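Local coordinates for protein disulfide oxidoreductase (Xylella fastidiosa, PDB 2REM) that probably oxidises thiol pairs to disulfides in periplasmic proteins, as a DsbA-type member of the thioredoxin family, at residues A[9-14]-A[163-169]; A[21-27]-A[56-60]. One frame throughout, in Å; residues are numbered along the deposited sequence.

Contacts 1 and 2 lie at the two edges of one five-stranded mixed sheet. Contact 1 joins the outermost strand 11-13 to strand 165-167; contact 2 pairs the start of strand 27-33 with the other outermost strand, 58-64. Their centres lie about 18 Å apart, and their nearest atoms stay about 6 Å from each other without touching. Helix 172-190 runs past both, giving R185 to the tyrosines of contact 1 and V183 and R187 to contact 2. The predicted redox-active cysteines, C37 and C40, are not disulfide-bonded in this structure. They sit at the start of helix 38-52, in the crossover between the two strands that contact 2 brings together.

Contact 1: residues A[9-14]-A[163-169]; sequences EDYVEI and GRYMVTG
Y11, V12 and E13 pair antiparallel with V167, M166 and Y165, adding the N-terminal strand to one edge of the sheet. V12 and M166 form the hydrogen-bonded pair, with V12 N to M166 O and M166 N to V12 O both 2.8 Å. Beyond the strands, I14 N bonds R164 O, while T168 N hydrogen-bonds D10 O and T168 OG1 donates to E9 O.

On one face Y11 and Y165 rise side by side, their rings almost perpendicular (89°) and meeting obliquely at Y11 CE1 and Y165 CD2, 3.8 Å apart. R185 of helix 172-190 ties them together, hydrogen-bonded to Y11 OH and cation-pi with Y165. In this thioredoxin fold that helix covers the tyrosine face. R164 and Y165 form a classic beta bulge against strand 158-161. R164, extended out to NE, runs beside E13 and makes a salt bridge from NE to E13 OE1, 3.1 Å long and nearly straight (173°), with the oxygen in the guanidinium plane but the donor above the carboxylate plane.

On the opposite face a bend at chi3 (57°) carries M166 CE to within 3.5 Å of V12 CG2, a tight fit, and I14 CD1 lies against M166 CB.

Contact 2: residues A[21-27]-A[56-60]; sequences APLAGKI and KDVRF
I27 and V58 make the parallel bridge where strands 27-33 and 58-64 begin, the two strands of a beta-alpha-beta crossover through helix 38-52 in the thioredoxin fold. The backbone bonds are I27 N to D57 O at 2.6 Å, and R59 N to I27 O at 2.8 Å; the CA of V58 also approaches I27 O.

Just before the bridge, the chain reverses in a type I' turn from L23 to K26, closed by K26 N to L23 O. The guanidinium of R59 is set into the carbonyls of A21, P22 and L23, the last of which also closes the turn. R59 NH1 bonds P22 O at 2.9 Å, the oxygen tilted 24° from the guanidinium plane, with a weak, longer bond to L23 O; R59 NH2 adds weak ones to A21 O and P22 O. The bend at chi3 (69°) swings the end of R59 toward these oxygens. The charge of R59 is met by E28, whose OE2 forms a salt bridge with R59 NH2 and also accepts a hydrogen bond from A21 N.

A second long polar side chain, K26, turns at chi2 (-77°) so that K26 NZ hydrogen-bonds K56 O at 2.8 Å. D57 OD2 has its salt-bridge partner in R187 of helix 172-190.

Two methyl groups rest on charged ones: A21 CB over one face of the R59 guanidinium, 3.7 Å from R59 NH2, and I27 CD1 beside the D57 carboxylate, 3.9 Å from D57 OD2.

Contact 1: residues A[9-14]-A[163-169]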
loop_
_atom_site.group_PDB
_atom_site.type_symbol
_atom_site.label_atom_id
_atom_site.label_comp_id
_atom_site.label_asym_id
_atom_site.label_seq_id
_atom_site.Cartn_x
_atom_site.Cartn_y
_atom_site.Cartn_z
ATOM N N GLU A 9 -1.477 -13.056 17.913
ATOM C CA GLU A 9 -1.181 -11.862 18.729
ATOM C C GLU A 9 -0.525 -10.816 17.868
ATOM O O GLU A 9 -0.960 -9.674 17.818
ATOM C CB GLU A 9 -0.226 -12.153 19.907
ATOM C CG GLU A 9 -0.578 -13.282 20.811
ATOM C CD GLU A 9 0.423 -13.404 21.959
ATOM O OE1 GLU A 9 1.449 -12.663 21.928
ATOM O OE2 GLU A 9 0.190 -14.224 22.880
ATOM N N ASP A 10 0.526 -11.225 17.165
ATOM C CA ASP A 10 1.361 -10.304 16.414
ATOM C C ASP A 10 1.123 -10.364 14.915
ATOM O O ASP A 10 1.465 -9.442 14.192
ATOM C CB ASP A 10 2.819 -10.578 16.750
ATOM C CG ASP A 10 3.077 -10.487 18.233
ATOM O OD1 ASP A 10 2.930 -9.382 18.781
ATOM O OD2 ASP A 10 3.377 -11.518 18.862
ATOM N N TYR A 11 0.565 -11.475 14.451
ATOM C CA TYR A 11 0.226 -11.600 13.049
ATOM C C TYR A 11 -0.824 -12.700 12.968
ATOM O O TYR A 11 -0.972 -13.480 13.897
ATOM C CB TYR A 11 1.465 -11.944 12.173
ATOM C CG TYR A 11 2.052 -13.315 12.488
ATOM C CD1 TYR A 11 1.600 -14.469 11.810
ATOM C CD2 TYR A 11 3.032 -13.472 13.476
ATOM C CE1 TYR A 11 2.129 -15.731 12.115
ATOM C CE2 TYR A 11 3.559 -14.730 13.776
ATOM C CZ TYR A 11 3.096 -15.848 13.094
ATOM O OH TYR A 11 3.597 -17.099 13.388
ATOM N N VAL A 12 -1.544 -12.757 11.847
ATOM C CA VAL A 12 -2.439 -13.871 11.604
ATOM C C VAL A 12 -2.100 -14.453 10.237
ATOM O O VAL A 12 -1.469 -13.806 9.401
ATOM C CB VAL A 12 -3.935 -13.458 11.694
ATOM C CG1 VAL A 12 -4.348 -13.111 13.150
ATOM C CG2 VAL A 12 -4.212 -12.277 10.764
ATOM N N GLU A 13 -2.520 -15.682 10.021
ATOM C CA GLU A 13 -2.259 -16.343 8.780
ATOM C C GLU A 13 -3.501 -16.240 7.932
ATOM O O GLU A 13 -4.607 -16.537 8.384
ATOM C CB GLU A 13 -1.878 -17.821 8.984
ATOM C CG GLU A 13 -1.321 -18.397 7.651
ATOM C CD GLU A 13 -0.777 -19.810 7.746
ATOM O OE1 GLU A 13 -0.568 -20.411 6.658
ATOM O OE2 GLU A 13 -0.557 -20.296 8.881
ATOM N N ILE A 14 -3.284 -15.835 6.688
ATOM C CA ILE A 14 -4.339 -15.713 5.695
ATOM C C ILE A 14 -4.570 -17.081 5.045
ATOM O O ILE A 14 -3.664 -17.616 4.406
ATOM C CB ILE A 14 -3.925 -14.667 4.644
ATOM C CG1 ILE A 14 -3.743 -13.309 5.321
ATOM C CG2 ILE A 14 -4.911 -14.634 3.459
ATOM C CD1 ILE A 14 -2.744 -12.391 4.604
ATOM N N GLY A 163 1.612 -12.697 1.095
ATOM C CA GLY A 163 0.163 -12.921 0.990
ATOM C C GLY A 163 -0.353 -13.888 2.046
ATOM O O GLY A 163 -1.500 -14.319 2.001
ATOM N N ARG A 164 0.510 -14.233 2.985
ATOM C CA ARG A 164 0.220 -15.318 3.904
ATOM C C ARG A 164 0.146 -14.843 5.346
ATOM O O ARG A 164 -0.606 -15.393 6.131
ATOM C CB ARG A 164 1.290 -16.395 3.770
ATOM C CG ARG A 164 1.036 -17.629 4.545
ATOM C CD ARG A 164 1.962 -18.712 4.038
ATOM N NE ARG A 164 1.807 -19.936 4.804
ATOM C CZ ARG A 164 2.698 -20.912 4.807
ATOM N NH1 ARG A 164 3.804 -20.794 4.083
ATOM N NH2 ARG A 164 2.481 -21.998 5.529
ATOM N N TYR A 165 0.952 -13.853 5.705
ATOM C CA TYR A 165 0.991 -13.413 7.091
ATOM C C TYR A 165 0.664 -11.956 7.170
ATOM O O TYR A 165 1.350 -11.131 6.574
ATOM C CB TYR A 165 2.344 -13.693 7.725
ATOM C CG TYR A 165 2.716 -15.137 7.612
ATOM C CD1 TYR A 165 3.693 -15.550 6.711
ATOM C CD2 TYR A 165 2.063 -16.090 8.373
ATOM C CE1 TYR A 165 4.019 -16.888 6.589
ATOM C CE2 TYR A 165 2.377 -17.430 8.260
ATOM C CZ TYR A 165 3.364 -17.809 7.368
ATOM O OH TYR A 165 3.684 -19.122 7.251
ATOM N N MET A 166 -0.381 -11.648 7.918
ATOM C CA MET A 166 -0.817 -10.283 8.052
ATOM C C MET A 166 -0.440 -9.824 9.443
ATOM O O MET A 166 -0.890 -10.392 10.454
ATOM C CB MET A 166 -2.324 -10.182 7.804
ATOM C CG MET A 166 -2.883 -8.789 8.037
ATOM S SD MET A 166 -4.632 -8.689 7.556
ATOM C CE MET A 166 -5.454 -9.947 8.527
ATOM N N VAL A 167 0.392 -8.796 9.477
ATOM C CA VAL A 167 0.898 -8.263 10.741
ATOM C C VAL A 167 -0.251 -7.597 11.491
ATOM O O VAL A 167 -1.093 -6.919 10.892
ATOM C CB VAL A 167 2.049 -7.268 10.497
ATOM C CG1 VAL A 167 2.558 -6.679 11.807
ATOM C CG2 VAL A 167 3.211 -7.974 9.771
ATOM N N THR A 168 -0.280 -7.793 12.807
ATOM C CA THR A 168 -1.253 -7.134 13.657
ATOM C C THR A 168 -0.449 -6.518 14.793
ATOM O O THR A 168 -0.454 -7.002 15.934
ATOM C CB THR A 168 -2.301 -8.135 14.162
ATOM O OG1 THR A 168 -1.646 -9.146 14.927
ATOM C CG2 THR A 168 -3.028 -8.799 12.987
ATOM N N GLY A 169 0.292 -5.471 14.450
ATOM C CA GLY A 169 1.175 -4.807 15.397
ATOM C C GLY A 169 0.474 -3.732 16.215
ATOM O O GLY A 169 -0.583 -3.223 15.828
#

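Contact 2: residues A[21-27]-A[56-60]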
loop_
_atom_site.group_PDB
_atom_site.type_symbol
_atom_site.label_atom_id
_atom_site.label_comp_id
_atom_site.label_asym_id
_atom_site.label_seq_id
_atom_site.Cartn_x
_atom_site.Cartn_y
_atom_site.Cartn_z
ATOM N N ALA A 21 1.636 -10.488 -6.113
ATOM C CA ALA A 21 2.218 -10.908 -7.391
ATOM C C ALA A 21 3.059 -12.171 -7.151
ATOM O O ALA A 21 3.517 -12.376 -6.023
ATOM C CB ALA A 21 3.064 -9.807 -7.928
ATOM N N PRO A 22 3.265 -13.020 -8.193
ATOM C CA PRO A 22 4.121 -14.199 -7.968
ATOM C C PRO A 22 5.457 -13.822 -7.310
ATOM O O PRO A 22 6.029 -12.767 -7.619
ATOM C CB PRO A 22 4.332 -14.757 -9.369
ATOM C CG PRO A 22 3.082 -14.359 -10.116
ATOM C CD PRO A 22 2.751 -12.975 -9.579
ATOM N N LEU A 23 5.918 -14.656 -6.386
ATOM C CA LEU A 23 7.112 -14.331 -5.603
ATOM C C LEU A 23 8.384 -14.323 -6.455
ATOM O O LEU A 23 9.188 -13.401 -6.353
ATOM C CB LEU A 23 7.254 -15.269 -4.405
ATOM C CG LEU A 23 6.122 -15.097 -3.401
ATOM C CD1 LEU A 23 6.289 -16.035 -2.233
ATOM C CD2 LEU A 23 6.033 -13.655 -2.951
ATOM N N ALA A 24 8.546 -15.342 -7.294
ATOM C CA ALA A 24 9.711 -15.452 -8.185
ATOM C C ALA A 24 11.037 -15.290 -7.417
ATOM O O ALA A 24 11.853 -14.409 -7.743
ATOM C CB ALA A 24 9.606 -14.425 -9.299
ATOM N N GLY A 25 11.224 -16.118 -6.392
ATOM C CA GLY A 25 12.374 -16.000 -5.480
ATOM C C GLY A 25 12.293 -14.936 -4.377
ATOM O O GLY A 25 13.052 -14.986 -3.401
ATOM N N LYS A 26 11.350 -14.008 -4.503
ATOM C CA LYS A 26 11.252 -12.860 -3.591
ATOM C C LYS A 26 10.393 -13.116 -2.345
ATOM O O LYS A 26 9.534 -14.007 -2.325
ATOM C CB LYS A 26 10.685 -11.632 -4.319
ATOM C CG LYS A 26 11.471 -11.186 -5.545
ATOM C CD LYS A 26 12.732 -10.423 -5.193
ATOM C CE LYS A 26 13.629 -10.306 -6.412
ATOM N NZ LYS A 26 14.581 -9.145 -6.295
ATOM N N ILE A 27 10.639 -12.309 -1.317
ATOM C CA ILE A 27 9.741 -12.210 -0.182
ATOM C C ILE A 27 8.940 -10.935 -0.386
ATOM O O ILE A 27 9.487 -9.824 -0.384
ATOM C CB ILE A 27 10.478 -12.160 1.164
ATOM C CG1 ILE A 27 11.393 -13.390 1.319
ATOM C CG2 ILE A 27 9.445 -12.034 2.301
ATOM C CD1 ILE A 27 12.472 -13.243 2.371
ATOM N N LYS A 56 17.825 -7.614 -1.163
ATOM C CA LYS A 56 17.297 -7.592 -2.538
ATOM C C LYS A 56 16.185 -8.604 -2.776
ATOM O O LYS A 56 15.387 -8.446 -3.699
ATOM C CB LYS A 56 18.412 -7.837 -3.558
ATOM C CG LYS A 56 19.412 -6.696 -3.716
ATOM C CD LYS A 56 20.750 -7.225 -4.273
ATOM C CE LYS A 56 20.885 -7.053 -5.793
ATOM N NZ LYS A 56 19.570 -7.075 -6.518
ATOM N N ASP A 57 16.150 -9.651 -1.955
ATOM C CA ASP A 57 15.086 -10.645 -2.051
ATOM C C ASP A 57 13.732 -10.142 -1.520
ATOM O O ASP A 57 12.721 -10.824 -1.655
ATOM C CB ASP A 57 15.498 -11.959 -1.383
ATOM C CG ASP A 57 15.759 -11.818 0.102
ATOM O OD1 ASP A 57 15.768 -10.682 0.611
ATOM O OD2 ASP A 57 15.971 -12.858 0.766
ATOM N N VAL A 58 13.716 -8.965 -0.901
ATOM C CA VAL A 58 12.437 -8.335 -0.508
ATOM C C VAL A 58 11.834 -7.513 -1.654
ATOM O O VAL A 58 12.491 -6.626 -2.220
ATOM C CB VAL A 58 12.535 -7.486 0.809
ATOM C CG1 VAL A 58 11.178 -6.817 1.141
ATOM C CG2 VAL A 58 12.963 -8.351 1.981
ATOM N N ARG A 59 10.596 -7.837 -2.019
ATOM C CA ARG A 59 9.830 -6.997 -2.916
ATOM C C ARG A 59 8.798 -6.253 -2.076
ATOM O O ARG A 59 7.831 -6.835 -1.597
ATOM C CB ARG A 59 9.156 -7.806 -4.029
ATOM C CG ARG A 59 8.401 -6.946 -5.038
ATOM C CD ARG A 59 7.849 -7.779 -6.181
ATOM N NE ARG A 59 6.773 -8.652 -5.714
ATOM C CZ ARG A 59 6.687 -9.955 -5.951
ATOM N NH1 ARG A 59 7.604 -10.574 -6.691
ATOM N NH2 ARG A 59 5.641 -10.637 -5.464
ATOM N N PHE A 60 9.029 -4.963 -1.889
ATOM C CA PHE A 60 8.128 -4.147 -1.089
ATOM C C PHE A 60 7.143 -3.438 -2.007
ATOM O O PHE A 60 7.538 -2.721 -2.930
ATOM C CB PHE A 60 8.933 -3.162 -0.240
ATOM C CG PHE A 60 8.096 -2.109 0.411
ATOM C CD1 PHE A 60 7.032 -2.448 1.213
ATOM C CD2 PHE A 60 8.392 -0.761 0.211
ATOM C CE1 PHE A 60 6.238 -1.468 1.796
ATOM C CE2 PHE A 60 7.609 0.236 0.805
ATOM C CZ PHE A 60 6.534 -0.127 1.590
#